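Local coordinates for protein putative methylthioribose-1-phosphate isomerase (Pyrococcus horikoshii OT3, PDB 6A34) that probably interconverts 5-methylthioribose 1-phosphate and 5-methylthioribulose 1-phosphate, an isomerisation step of the methionine salvage pathway, at residues V17-K22 against G69-A74; I95-R100 against N105-L110; M263-A268 against I273-V278; Y330-I335 against V340-F345. All coordinates share one frame; numbering follows the deposited sequence.

Contact 1: residues V17-K22 against G69-A74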
loop_
_atom_site.group_PDB
_atom_site.type_symbol
_atom_site.label_atom_id
_atom_site.label_comp_id
_atom_site.label_asym_id
_atom_site.label_seq_id
_atom_site.Cartn_x
_atom_site.Cartn_y
_atom_site.Cartn_z
ATOM N N VAL A 17 -25.871 -3.784 -12.773
ATOM C CA VAL A 17 -27.257 -3.767 -12.360
ATOM C C VAL A 17 -28.086 -3.773 -13.648
ATOM O O VAL A 17 -27.798 -2.944 -14.553
ATOM C CB VAL A 17 -27.608 -2.517 -11.524
ATOM C CG1 VAL A 17 -29.027 -2.573 -10.987
ATOM C CG2 VAL A 17 -26.643 -2.285 -10.381
ATOM N N GLU A 18 -29.119 -4.632 -13.684
ATOM C CA GLU A 18 -30.037 -4.832 -14.844
ATOM C C GLU A 18 -31.479 -4.982 -14.304
ATOM O O GLU A 18 -31.703 -5.448 -13.158
ATOM C CB GLU A 18 -29.613 -6.087 -15.617
ATOM C CG GLU A 18 -29.544 -5.964 -17.131
ATOM C CD GLU A 18 -28.757 -7.133 -17.726
ATOM O OE1 GLU A 18 -29.078 -8.283 -17.343
ATOM O OE2 GLU A 18 -27.763 -6.907 -18.495
ATOM N N TYR A 19 -32.464 -4.566 -15.109
ATOM C CA TYR A 19 -33.884 -4.791 -14.782
ATOM C C TYR A 19 -34.551 -5.541 -15.934
ATOM O O TYR A 19 -34.501 -5.081 -17.067
ATOM C CB TYR A 19 -34.611 -3.481 -14.493
ATOM C CG TYR A 19 -36.041 -3.649 -14.058
ATOM C CD1 TYR A 19 -36.342 -4.195 -12.822
ATOM C CD2 TYR A 19 -37.093 -3.253 -14.865
ATOM C CE1 TYR A 19 -37.648 -4.375 -12.411
ATOM C CE2 TYR A 19 -38.411 -3.389 -14.453
ATOM C CZ TYR A 19 -38.687 -3.956 -13.224
ATOM O OH TYR A 19 -39.970 -4.108 -12.804
ATOM N N LYS A 20 -35.154 -6.693 -15.610
ATOM C CA LYS A 20 -35.682 -7.646 -16.604
ATOM C C LYS A 20 -36.755 -8.487 -15.908
ATOM O O LYS A 20 -36.554 -8.883 -14.778
ATOM C CB LYS A 20 -34.505 -8.488 -17.125
ATOM C CG LYS A 20 -34.798 -9.451 -18.267
ATOM C CD LYS A 20 -33.572 -10.251 -18.752
ATOM C CE LYS A 20 -33.000 -11.259 -17.763
ATOM N NZ LYS A 20 -31.673 -10.859 -17.222
ATOM N N ASN A 21 -37.894 -8.746 -16.555
ATOM C CA ASN A 21 -38.908 -9.683 -15.973
ATOM C C ASN A 21 -39.272 -9.336 -14.514
ATOM O O ASN A 21 -39.291 -10.227 -13.646
ATOM C CB ASN A 21 -38.396 -11.123 -15.909
ATOM C CG ASN A 21 -37.765 -11.580 -17.199
ATOM O OD1 ASN A 21 -36.601 -11.999 -17.203
ATOM N ND2 ASN A 21 -38.520 -11.479 -18.282
ATOM N N LYS A 22 -39.508 -8.052 -14.226
ATOM C CA LYS A 22 -39.931 -7.608 -12.888
ATOM C C LYS A 22 -38.909 -8.005 -11.820
ATOM O O LYS A 22 -39.262 -8.195 -10.667
ATOM C CB LYS A 22 -41.300 -8.199 -12.537
ATOM C CG LYS A 22 -42.383 -7.976 -13.585
ATOM C CD LYS A 22 -43.757 -8.327 -13.058
ATOM C CE LYS A 22 -44.889 -7.671 -13.819
ATOM N NZ LYS A 22 -45.296 -8.476 -14.991
ATOM N N GLY A 69 -35.557 -0.062 -8.414
ATOM C CA GLY A 69 -36.390 -0.423 -7.270
ATOM C C GLY A 69 -37.776 0.194 -7.356
ATOM O O GLY A 69 -38.761 -0.425 -6.935
ATOM N N LEU A 70 -37.855 1.410 -7.906
ATOM C CA LEU A 70 -39.145 2.047 -8.163
ATOM C C LEU A 70 -39.844 1.433 -9.380
ATOM O O LEU A 70 -41.043 1.311 -9.386
ATOM C CB LEU A 70 -38.924 3.548 -8.332
ATOM C CG LEU A 70 -38.424 4.239 -7.059
ATOM C CD1 LEU A 70 -38.091 5.680 -7.341
ATOM C CD2 LEU A 70 -39.460 4.136 -5.944
ATOM N N ALA A 71 -39.086 1.101 -10.426
ATOM C CA ALA A 71 -39.620 0.392 -11.585
ATOM C C ALA A 71 -40.265 -0.910 -11.099
ATOM O O ALA A 71 -41.411 -1.195 -11.429
ATOM C CB ALA A 71 -38.528 0.115 -12.586
ATOM N N LEU A 72 -39.524 -1.654 -10.274
ATOM C CA LEU A 72 -40.006 -2.895 -9.693
ATOM C C LEU A 72 -41.310 -2.614 -8.931
ATOM O O LEU A 72 -42.303 -3.323 -9.111
ATOM C CB LEU A 72 -38.943 -3.517 -8.786
ATOM C CG LEU A 72 -39.359 -4.822 -8.111
ATOM C CD1 LEU A 72 -39.404 -5.961 -9.108
ATOM C CD2 LEU A 72 -38.421 -5.188 -6.985
ATOM N N TYR A 73 -41.318 -1.555 -8.125
ATOM C CA TYR A 73 -42.506 -1.190 -7.401
ATOM C C TYR A 73 -43.668 -0.992 -8.379
ATOM O O TYR A 73 -44.781 -1.465 -8.130
ATOM C CB TYR A 73 -42.323 0.073 -6.561
ATOM C CG TYR A 73 -43.643 0.519 -6.011
ATOM C CD1 TYR A 73 -44.260 -0.183 -4.980
ATOM C CD2 TYR A 73 -44.319 1.577 -6.593
ATOM C CE1 TYR A 73 -45.530 0.166 -4.531
ATOM C CE2 TYR A 73 -45.584 1.938 -6.156
ATOM C CZ TYR A 73 -46.191 1.230 -5.126
ATOM O OH TYR A 73 -47.427 1.627 -4.725
ATOM N N ALA A 74 -43.416 -0.264 -9.472
ATOM C CA ALA A 74 -44.464 0.092 -10.425
ATOM C C ALA A 74 -45.090 -1.165 -11.069
ATOM O O ALA A 74 -46.304 -1.239 -11.237
ATOM C CB ALA A 74 -43.896 1.028 -11.467
#

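Contact 2: residues I95-R100 against N105-L110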
loop_
_atom_site.group_PDB
_atom_site.type_symbol
_atom_site.label_atom_id
_atom_site.label_comp_id
_atom_site.label_asym_id
_atom_site.label_seq_id
_atom_site.Cartn_x
_atom_site.Cartn_y
_atom_site.Cartn_z
ATOM N N ILE A 95 -38.079 4.106 1.480
ATOM C CA ILE A 95 -37.302 2.924 1.811
ATOM C C ILE A 95 -35.950 2.966 1.075
ATOM O O ILE A 95 -34.897 2.670 1.640
ATOM C CB ILE A 95 -38.119 1.656 1.510
ATOM C CG1 ILE A 95 -39.250 1.482 2.533
ATOM C CG2 ILE A 95 -37.225 0.428 1.449
ATOM C CD1 ILE A 95 -40.155 0.261 2.309
ATOM N N LEU A 96 -35.964 3.380 -0.190
ATOM C CA LEU A 96 -34.783 3.323 -1.014
ATOM C C LEU A 96 -33.858 4.518 -0.717
ATOM O O LEU A 96 -32.607 4.409 -0.831
ATOM C CB LEU A 96 -35.232 3.270 -2.478
ATOM C CG LEU A 96 -35.913 1.962 -2.881
ATOM C CD1 LEU A 96 -36.726 2.115 -4.152
ATOM C CD2 LEU A 96 -34.879 0.859 -3.025
ATOM N N LYS A 97 -34.465 5.649 -0.339
ATOM C CA LYS A 97 -33.738 6.867 -0.008
ATOM C C LYS A 97 -32.809 6.608 1.187
ATOM O O LYS A 97 -31.648 7.031 1.167
ATOM C CB LYS A 97 -34.725 8.000 0.286
ATOM C CG LYS A 97 -34.125 9.397 0.306
ATOM C CD LYS A 97 -35.081 10.437 0.826
ATOM C CE LYS A 97 -34.659 11.837 0.439
ATOM N NZ LYS A 97 -35.806 12.777 0.430
ATOM N N ASN A 98 -33.316 5.869 2.188
ATOM C CA ASN A 98 -32.688 5.688 3.511
ATOM C C ASN A 98 -31.867 4.388 3.549
ATOM O O ASN A 98 -31.946 3.615 4.492
ATOM C CB ASN A 98 -33.746 5.728 4.619
ATOM C CG ASN A 98 -34.655 6.940 4.517
ATOM O OD1 ASN A 98 -35.878 6.814 4.571
ATOM N ND2 ASN A 98 -34.079 8.120 4.347
ATOM N N THR A 99 -31.087 4.138 2.497
ATOM C CA THR A 99 -30.168 3.010 2.486
ATOM C C THR A 99 -28.771 3.548 2.805
ATOM O O THR A 99 -28.156 3.167 3.798
ATOM C CB THR A 99 -30.245 2.244 1.160
ATOM O OG1 THR A 99 -30.266 3.197 0.097
ATOM C CG2 THR A 99 -31.453 1.334 1.080
ATOM N N ARG A 100 -28.310 4.454 1.937
ATOM C CA ARG A 100 -27.112 5.262 2.117
ATOM C C ARG A 100 -27.531 6.710 1.878
ATOM O O ARG A 100 -27.452 7.192 0.746
ATOM C CB ARG A 100 -25.989 4.787 1.182
ATOM C CG ARG A 100 -25.180 3.615 1.730
ATOM C CD ARG A 100 -24.956 2.486 0.734
ATOM N NE ARG A 100 -23.679 2.545 0.034
ATOM C CZ ARG A 100 -23.276 1.683 -0.905
ATOM N NH1 ARG A 100 -21.989 1.618 -1.211
ATOM N NH2 ARG A 100 -24.140 0.881 -1.522
ATOM N N ASN A 105 -25.742 9.893 -6.169
ATOM C CA ASN A 105 -26.441 9.461 -7.394
ATOM C C ASN A 105 -27.767 8.792 -7.040
ATOM O O ASN A 105 -28.703 8.898 -7.814
ATOM C CB ASN A 105 -25.637 8.473 -8.241
ATOM C CG ASN A 105 -24.544 9.137 -9.047
ATOM O OD1 ASN A 105 -24.480 8.963 -10.261
ATOM N ND2 ASN A 105 -23.691 9.902 -8.383
ATOM N N LEU A 106 -27.786 8.091 -5.893
ATOM C CA LEU A 106 -28.975 7.535 -5.253
ATOM C C LEU A 106 -30.084 8.594 -5.186
ATOM O O LEU A 106 -31.191 8.367 -5.691
ATOM C CB LEU A 106 -28.596 7.060 -3.850
ATOM C CG LEU A 106 -29.745 6.524 -2.998
ATOM C CD1 LEU A 106 -30.305 5.265 -3.592
ATOM C CD2 LEU A 106 -29.284 6.244 -1.582
ATOM N N PHE A 107 -29.752 9.743 -4.582
ATOM C CA PHE A 107 -30.659 10.845 -4.383
ATOM C C PHE A 107 -31.060 11.411 -5.748
ATOM O O PHE A 107 -32.228 11.572 -5.999
ATOM C CB PHE A 107 -30.033 11.925 -3.493
ATOM C CG PHE A 107 -31.028 12.842 -2.824
ATOM C CD1 PHE A 107 -31.702 13.820 -3.551
ATOM C CD2 PHE A 107 -31.296 12.739 -1.463
ATOM C CE1 PHE A 107 -32.623 14.660 -2.935
ATOM C CE2 PHE A 107 -32.209 13.587 -0.847
ATOM C CZ PHE A 107 -32.879 14.542 -1.583
ATOM N N TRP A 108 -30.092 11.710 -6.622
ATOM C CA TRP A 108 -30.430 12.201 -7.961
ATOM C C TRP A 108 -31.482 11.274 -8.589
ATOM O O TRP A 108 -32.465 11.757 -9.113
ATOM C CB TRP A 108 -29.230 12.301 -8.908
ATOM C CG TRP A 108 -28.209 13.346 -8.582
ATOM C CD1 TRP A 108 -28.379 14.492 -7.856
ATOM C CD2 TRP A 108 -26.835 13.340 -9.024
ATOM N NE1 TRP A 108 -27.198 15.184 -7.792
ATOM C CE2 TRP A 108 -26.230 14.504 -8.495
ATOM C CE3 TRP A 108 -26.054 12.462 -9.797
ATOM C CZ2 TRP A 108 -24.882 14.802 -8.721
ATOM C CZ3 TRP A 108 -24.724 12.758 -10.013
ATOM C CH2 TRP A 108 -24.149 13.915 -9.482
ATOM N N ALA A 109 -31.234 9.957 -8.557
ATOM C CA ALA A 109 -31.993 9.009 -9.354
ATOM C C ALA A 109 -33.443 8.953 -8.858
ATOM O O ALA A 109 -34.380 9.045 -9.671
ATOM C CB ALA A 109 -31.350 7.652 -9.306
ATOM N N LEU A 110 -33.598 8.818 -7.536
ATOM C CA LEU A 110 -34.878 8.711 -6.912
ATOM C C LEU A 110 -35.673 9.991 -7.122
ATOM O O LEU A 110 -36.829 9.925 -7.494
ATOM C CB LEU A 110 -34.720 8.438 -5.418
ATOM C CG LEU A 110 -34.196 7.049 -5.082
ATOM C CD1 LEU A 110 -34.044 6.884 -3.573
ATOM C CD2 LEU A 110 -35.099 5.974 -5.667
#

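Contact 3: residues M263-A268 against I273-V278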
loop_
_atom_site.group_PDB
_atom_site.type_symbol
_atom_site.label_atom_id
_atom_site.label_comp_id
_atom_site.label_asym_id
_atom_site.label_seq_id
_atom_site.Cartn_x
_atom_site.Cartn_y
_atom_site.Cartn_z
ATOM N N MET A 263 -0.423 10.763 -4.548
ATOM C CA MET A 263 0.923 10.127 -4.597
ATOM C C MET A 263 1.348 9.872 -6.051
ATOM O O MET A 263 2.490 10.192 -6.449
ATOM C CB MET A 263 0.956 8.804 -3.829
ATOM C CG MET A 263 2.305 8.042 -3.998
ATOM S SD MET A 263 2.160 6.628 -5.137
ATOM C CE MET A 263 1.253 5.585 -3.999
ATOM N N LEU A 264 0.439 9.260 -6.816
ATOM C CA LEU A 264 0.613 8.956 -8.262
ATOM C C LEU A 264 0.815 10.238 -9.078
ATOM O O LEU A 264 1.597 10.267 -10.009
ATOM C CB LEU A 264 -0.635 8.224 -8.774
ATOM C CG LEU A 264 -0.818 6.786 -8.301
ATOM C CD1 LEU A 264 -2.061 6.178 -8.945
ATOM C CD2 LEU A 264 0.431 5.963 -8.600
ATOM N N ALA A 265 0.015 11.261 -8.795
ATOM C CA ALA A 265 0.130 12.560 -9.517
ATOM C C ALA A 265 1.561 13.108 -9.345
ATOM O O ALA A 265 2.194 13.520 -10.316
ATOM C CB ALA A 265 -0.913 13.538 -9.009
ATOM N N VAL A 266 2.091 13.046 -8.119
ATOM C CA VAL A 266 3.411 13.606 -7.833
ATOM C C VAL A 266 4.459 12.711 -8.482
ATOM O O VAL A 266 5.290 13.200 -9.208
ATOM C CB VAL A 266 3.653 13.800 -6.325
ATOM C CG1 VAL A 266 5.109 14.143 -6.000
ATOM C CG2 VAL A 266 2.734 14.880 -5.786
ATOM N N LEU A 267 4.315 11.394 -8.372
ATOM C CA LEU A 267 5.308 10.530 -9.077
ATOM C C LEU A 267 5.226 10.626 -10.587
ATOM O O LEU A 267 6.274 10.599 -11.235
ATOM C CB LEU A 267 5.148 9.096 -8.633
ATOM C CG LEU A 267 5.485 8.887 -7.166
ATOM C CD1 LEU A 267 4.736 7.641 -6.728
ATOM C CD2 LEU A 267 6.985 8.751 -6.995
ATOM N N ALA A 268 4.026 10.756 -11.149
ATOM C CA ALA A 268 3.918 10.877 -12.619
ATOM C C ALA A 268 4.736 12.069 -13.111
ATOM O O ALA A 268 5.506 11.993 -14.085
ATOM C CB ALA A 268 2.485 11.018 -13.045
ATOM N N ILE A 273 5.360 11.476 -16.915
ATOM C CA ILE A 273 4.399 10.562 -17.408
ATOM C C ILE A 273 3.067 11.292 -17.458
ATOM O O ILE A 273 2.601 11.865 -16.469
ATOM C CB ILE A 273 4.329 9.296 -16.538
ATOM C CG1 ILE A 273 5.686 8.582 -16.461
ATOM C CG2 ILE A 273 3.270 8.373 -17.077
ATOM C CD1 ILE A 273 5.750 7.456 -15.461
ATOM N N PRO A 274 2.429 11.343 -18.644
ATOM C CA PRO A 274 1.088 11.894 -18.752
ATOM C C PRO A 274 0.148 11.253 -17.720
ATOM O O PRO A 274 0.181 10.067 -17.496
ATOM C CB PRO A 274 0.668 11.586 -20.197
ATOM C CG PRO A 274 1.930 11.395 -20.952
ATOM C CD PRO A 274 2.957 10.907 -19.939
ATOM N N PHE A 275 -0.689 12.090 -17.115
ATOM C CA PHE A 275 -1.522 11.749 -16.005
ATOM C C PHE A 275 -2.921 12.327 -16.240
ATOM O O PHE A 275 -3.102 13.560 -16.262
ATOM C CB PHE A 275 -0.887 12.334 -14.741
ATOM C CG PHE A 275 -1.661 12.099 -13.480
ATOM C CD1 PHE A 275 -1.482 10.948 -12.746
ATOM C CD2 PHE A 275 -2.596 13.006 -13.048
ATOM C CE1 PHE A 275 -2.199 10.735 -11.580
ATOM C CE2 PHE A 275 -3.307 12.794 -11.880
ATOM C CZ PHE A 275 -3.123 11.655 -11.157
ATOM N N PHE A 276 -3.901 11.443 -16.400
ATOM C CA PHE A 276 -5.282 11.833 -16.711
ATOM C C PHE A 276 -6.265 11.357 -15.649
ATOM O O PHE A 276 -6.145 10.250 -15.127
ATOM C CB PHE A 276 -5.726 11.227 -18.033
ATOM C CG PHE A 276 -5.014 11.757 -19.249
ATOM C CD1 PHE A 276 -3.819 11.198 -19.673
ATOM C CD2 PHE A 276 -5.572 12.776 -19.992
ATOM C CE1 PHE A 276 -3.184 11.671 -20.811
ATOM C CE2 PHE A 276 -4.939 13.249 -21.126
ATOM C CZ PHE A 276 -3.752 12.686 -21.543
ATOM N N ALA A 277 -7.263 12.196 -15.394
ATOM C CA ALA A 277 -8.487 11.845 -14.717
ATOM C C ALA A 277 -9.566 11.647 -15.783
ATOM O O ALA A 277 -9.556 12.335 -16.807
ATOM C CB ALA A 277 -8.887 12.957 -13.764
ATOM N N VAL A 278 -10.483 10.713 -15.538
ATOM C CA VAL A 278 -11.606 10.455 -16.398
ATOM C C VAL A 278 -12.843 10.400 -15.502
ATOM O O VAL A 278 -12.831 9.687 -14.473
ATOM C CB VAL A 278 -11.426 9.165 -17.228
ATOM C CG1 VAL A 278 -11.013 7.963 -16.389
ATOM C CG2 VAL A 278 -12.677 8.826 -18.033
#

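Contact 4: residues Y330-I335 against V340-F345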
loop_
_atom_site.group_PDB
_atom_site.type_symbol
_atom_site.label_atom_id
_atom_site.label_comp_id
_atom_site.label_asym_id
_atom_site.label_seq_id
_atom_site.Cartn_x
_atom_site.Cartn_y
_atom_site.Cartn_z
ATOM N N TYR A 330 -1.022 18.964 -11.739
ATOM C CA TYR A 330 -0.531 17.631 -12.014
ATOM C C TYR A 330 -1.281 16.969 -13.182
ATOM O O TYR A 330 -0.822 15.933 -13.683
ATOM C CB TYR A 330 -0.639 16.787 -10.730
ATOM C CG TYR A 330 0.248 17.263 -9.604
ATOM C CD1 TYR A 330 1.605 17.042 -9.661
ATOM C CD2 TYR A 330 -0.237 17.906 -8.487
ATOM C CE1 TYR A 330 2.471 17.500 -8.691
ATOM C CE2 TYR A 330 0.612 18.331 -7.466
ATOM C CZ TYR A 330 1.977 18.132 -7.572
ATOM O OH TYR A 330 2.884 18.553 -6.630
ATOM N N LEU A 331 -2.422 17.531 -13.622
ATOM C CA LEU A 331 -3.239 16.889 -14.688
ATOM C C LEU A 331 -2.726 17.289 -16.072
ATOM O O LEU A 331 -2.558 18.450 -16.365
ATOM C CB LEU A 331 -4.709 17.274 -14.563
ATOM C CG LEU A 331 -5.496 16.584 -13.461
ATOM C CD1 LEU A 331 -6.812 17.309 -13.196
ATOM C CD2 LEU A 331 -5.775 15.140 -13.831
ATOM N N THR A 332 -2.563 16.292 -16.943
ATOM C CA THR A 332 -2.319 16.523 -18.350
ATOM C C THR A 332 -3.650 16.897 -19.024
ATOM O O THR A 332 -3.687 17.716 -19.884
ATOM C CB THR A 332 -1.661 15.299 -18.988
ATOM O OG1 THR A 332 -0.487 14.962 -18.249
ATOM C CG2 THR A 332 -1.315 15.541 -20.440
ATOM N N GLY A 333 -4.727 16.213 -18.658
ATOM C CA GLY A 333 -6.060 16.501 -19.151
ATOM C C GLY A 333 -7.131 15.798 -18.342
ATOM O O GLY A 333 -6.833 14.920 -17.515
ATOM N N ILE A 334 -8.379 16.201 -18.566
ATOM C CA ILE A 334 -9.513 15.575 -17.925
ATOM C C ILE A 334 -10.416 14.993 -19.023
ATOM O O ILE A 334 -10.991 15.732 -19.821
ATOM C CB ILE A 334 -10.298 16.555 -17.033
ATOM C CG1 ILE A 334 -9.442 17.130 -15.910
ATOM C CG2 ILE A 334 -11.541 15.870 -16.509
ATOM C CD1 ILE A 334 -10.156 18.142 -15.031
ATOM N N ILE A 335 -10.552 13.670 -19.018
ATOM C CA ILE A 335 -11.333 12.971 -19.996
ATOM C C ILE A 335 -12.768 12.917 -19.475
ATOM O O ILE A 335 -13.003 12.385 -18.396
ATOM C CB ILE A 335 -10.761 11.573 -20.275
ATOM C CG1 ILE A 335 -9.281 11.620 -20.641
ATOM C CG2 ILE A 335 -11.571 10.892 -21.365
ATOM C CD1 ILE A 335 -8.549 10.334 -20.393
ATOM N N VAL A 340 -12.240 15.914 -24.014
ATOM C CA VAL A 340 -11.129 16.035 -23.112
ATOM C C VAL A 340 -10.911 17.524 -22.871
ATOM O O VAL A 340 -10.874 18.263 -23.819
ATOM C CB VAL A 340 -9.851 15.393 -23.657
ATOM C CG1 VAL A 340 -8.745 15.490 -22.617
ATOM C CG2 VAL A 340 -10.052 13.953 -24.097
ATOM N N VAL A 341 -10.822 17.905 -21.594
ATOM C CA VAL A 341 -10.513 19.216 -21.130
ATOM C C VAL A 341 -8.996 19.322 -20.913
ATOM O O VAL A 341 -8.429 18.573 -20.189
ATOM C CB VAL A 341 -11.250 19.516 -19.810
ATOM C CG1 VAL A 341 -11.078 20.962 -19.388
ATOM C CG2 VAL A 341 -12.723 19.161 -19.893
ATOM N N TRP A 342 -8.401 20.358 -21.486
ATOM C CA TRP A 342 -7.002 20.661 -21.429
ATOM C C TRP A 342 -6.780 21.874 -20.518
ATOM O O TRP A 342 -7.709 22.633 -20.240
ATOM C CB TRP A 342 -6.517 20.912 -22.858
ATOM C CG TRP A 342 -6.734 19.748 -23.768
ATOM C CD1 TRP A 342 -7.595 19.696 -24.832
ATOM C CD2 TRP A 342 -6.079 18.460 -23.716
ATOM N NE1 TRP A 342 -7.509 18.480 -25.441
ATOM C CE2 TRP A 342 -6.593 17.698 -24.786
ATOM C CE3 TRP A 342 -5.145 17.868 -22.863
ATOM C CZ2 TRP A 342 -6.177 16.396 -25.049
ATOM C CZ3 TRP A 342 -4.727 16.579 -23.123
ATOM C CH2 TRP A 342 -5.243 15.850 -24.196
ATOM N N PRO A 343 -5.556 22.107 -19.996
ATOM C CA PRO A 343 -5.285 23.324 -19.225
ATOM C C PRO A 343 -5.497 24.533 -20.142
ATOM O O PRO A 343 -5.294 24.414 -21.330
ATOM C CB PRO A 343 -3.826 23.211 -18.775
ATOM C CG PRO A 343 -3.393 21.789 -19.132
ATOM C CD PRO A 343 -4.374 21.255 -20.152
ATOM N N PRO A 344 -5.931 25.684 -19.622
ATOM C CA PRO A 344 -6.198 25.947 -18.215
ATOM C C PRO A 344 -7.598 25.431 -17.874
ATOM O O PRO A 344 -8.547 25.715 -18.611
ATOM C CB PRO A 344 -6.074 27.468 -18.061
ATOM C CG PRO A 344 -6.286 27.992 -19.476
ATOM C CD PRO A 344 -5.772 26.911 -20.406
ATOM N N PHE A 345 -7.698 24.628 -16.805
ATOM C CA PHE A 345 -8.901 23.847 -16.540
ATOM C C PHE A 345 -10.071 24.748 -16.148
ATOM O O PHE A 345 -11.200 24.471 -16.548
ATOM C CB PHE A 345 -8.663 22.759 -15.488
ATOM C CG PHE A 345 -7.689 21.713 -15.959
ATOM C CD1 PHE A 345 -7.994 20.906 -17.030
ATOM C CD2 PHE A 345 -6.435 21.613 -15.394
ATOM C CE1 PHE A 345 -7.074 19.997 -17.504
ATOM C CE2 PHE A 345 -5.517 20.700 -15.863
ATOM C CZ PHE A 345 -5.838 19.896 -16.920
#

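Contact 1: residues V17-K22 against G69-A74
The ring of Tyr19 lies against Ala71 and Leu72 of helix 59-76, and nearly all the close packing gathers there. Ala71 CB stands over one face of the phenol ring, 4.2 Å from the ring centroid and 20° off its normal, the geometry of a CH-pi contact. Its nearest ring atom is CE2, at 4.0 Å from Ala71 CB. Along the other flank, Tyr19 CE1 rests 3.9 Å from Leu72 CB. With CG anti to the backbone N (chi1 -176°), the phenol reaches straight out from the strand to the helix, and Tyr19 OH comes to 3.3 Å from Leu72 CA. That hydroxyl is hydrogen-bonded one turn further on, to OE1 of Glu75.

The Lys22 side chain marks the loose, solvent side: it leads away from the helix, while Lys20 and Glu18 form a long salt bridge (Lys20 NZ to Glu18 OE1, 3.7 Å) well clear of the helix. Val133 and Ala136 of helix 125-157 also pack on Ala71, and Tyr137 OH bonds the carbonyl oxygen of Tyr19. The edge strand of the small antiparallel sheet is thus joined to the helices by an aromatic face on a methyl group, and the Glu75 bond probably limits how far the phenol can shift along the helix.

Contact 2: residues I95-R100 against N105-L110
Leu106 of helix 104-119 meets Leu96 and Thr99, its two methyls dividing between the last turn of helix 82-97 and the loop after it. CB leaves the helix toward 95-100, and chi1 of 176° sets CG opposite the backbone N; CG then lies 4.2 Å from Leu96 O. From this fork, CD1 comes to 3.7 Å from the same Leu96 O, whereas CD2 turns to the loop and meets Thr99 OG1 at 3.6 Å, close by the carbonyl of Arg100.

The oxygen beside CD1 is also an acceptor: Thr99 OG1 donates to Leu96 O over 2.8 Å, tilted 30° from the carbonyl plane, where the helix gives way to loop. One turn on from Leu106, Leu110 CD1 packs 4.0 Å from Leu96 CB. Toward solvent, the extended Lys97 runs alongside Phe107, with CE 3.3 Å from Phe107 CE2, and its NZ is hydrogen-bonded to Tyr93 OH.

Arg100, predicted to bind substrate, sends its guanidinium away from residues 105-110, with weak bonds from NH2 to Ile51 O and Val56 O. The Leu106 methyls lie beside both donor and acceptor of the Thr99-Leu96 bond, which thus probably sits in largely apolar surroundings next to the loop bearing Arg100.

Contact 3: residues M263-A268 against I273-V278
Phe275 presents one face of its ring to helix 261-270, and Ala265 sits over it: the CA of Ala265 is 3.8 Å from the centroid of the Phe275 ring and 20° off its normal, a CH-pi contact displaced toward the rim. The methyl of the same alanine reaches the far end of the ring, with Ala265 CB 3.6 Å from Phe275 CZ. Ala268 CB approaches obliquely near the root, 4.0 Å from Phe275 CD1. A chi1 of 178°, with CG anti to the backbone N, extends the ring from the strand onto these small residues. Where the chain leaves the helix for the strand, Ile273 N donates to Ala268 O across 2.9 Å, from above the carbonyl plane.

The axes of helix segment 263-268 and strand 275-278 approach to 9.5 Å, with 147° between their N-to-C directions, consistent with the helix-to-strand return of a Rossmann-like alpha/beta layer. Strand 275-278 lies between strands 241-244 and 333-336; Ile242 packs on Phe275, Ala268 and Ile273, while helix 230-235 touches Leu264 and Leu267, the latter also meeting Val266 of the second subunit.

Contact 4: residues Y330-I335 against V340-F345
A beta hairpin formed by strands 333-336 and 339-341 brings Ile334 and Val341 together as an antiparallel hydrogen-bonded pair. Ile334 N donates to Val341 O over 2.9 Å, in the carbonyl plane, and Val341 N returns a bond of 2.8 Å to Ile334 O. That second oxygen also takes a CA-H...O contact from Val340 CA at 3.3 Å. Next along, Ile335 and Val340 form the non-hydrogen-bonded pair, their side chains meeting through Ile335 CG1 and Val340 CG2 on the sheet face where Tyr153 and Val157 of helix 125-157 pack.

The hairpin ends the seven-stranded mixed sheet: 333-336 runs parallel to 275-278, and 339-341 turns back as its antiparallel outermost strand within the chain. On the face of Ile334 and Val341, whose CB atoms are 4.2 Å apart, helix 345-354 packs, its Asn348, Leu349 and Leu352 against Val341. Its first residue, Phe345, has CG anti to its carbonyl carbon (chi1 -65°), which brings the ring to Leu331, Gly333 and Ile334. Leu331 O lies at the ring edge, in plane, and Leu331 CB is 3.7 Å from Phe345 CZ. Ile334 CD1 meets the ring obliquely, 4.0 Å from Phe345 CD1. Beyond the strand, Trp342 receives Thr332 O at its edge, 3.3 Å from Trp342 CE3, and Val340 CG1 stands over one face of the indole.

The four contacts form two pairs, 1 with 2 and 3 with 4; contact 1 lies on the opposite side of the chain's centre from 3 and 4. Contacts 1 and 2, with centres 15 Å apart, meet through helices 59-76, 82-97 and 104-119: Leu70 CD1 touches Leu110 CD2 at 3.4 Å, and Leu70 CD2 lies 3.8 Å from Leu96 CD1. Contacts 3 and 4, 11 Å apart between centres, are neighbours in one sheet, where Ala277 O and Ile335 N approach to 2.8 Å, a probable hydrogen bond. The nearest atoms of contacts 2 and 3 are about 12 Å apart. The predicted substrate site is approached from both: Arg100 is about 4 Å from Arg57 between side chains, and Leu264 about 7 Å from Asn257.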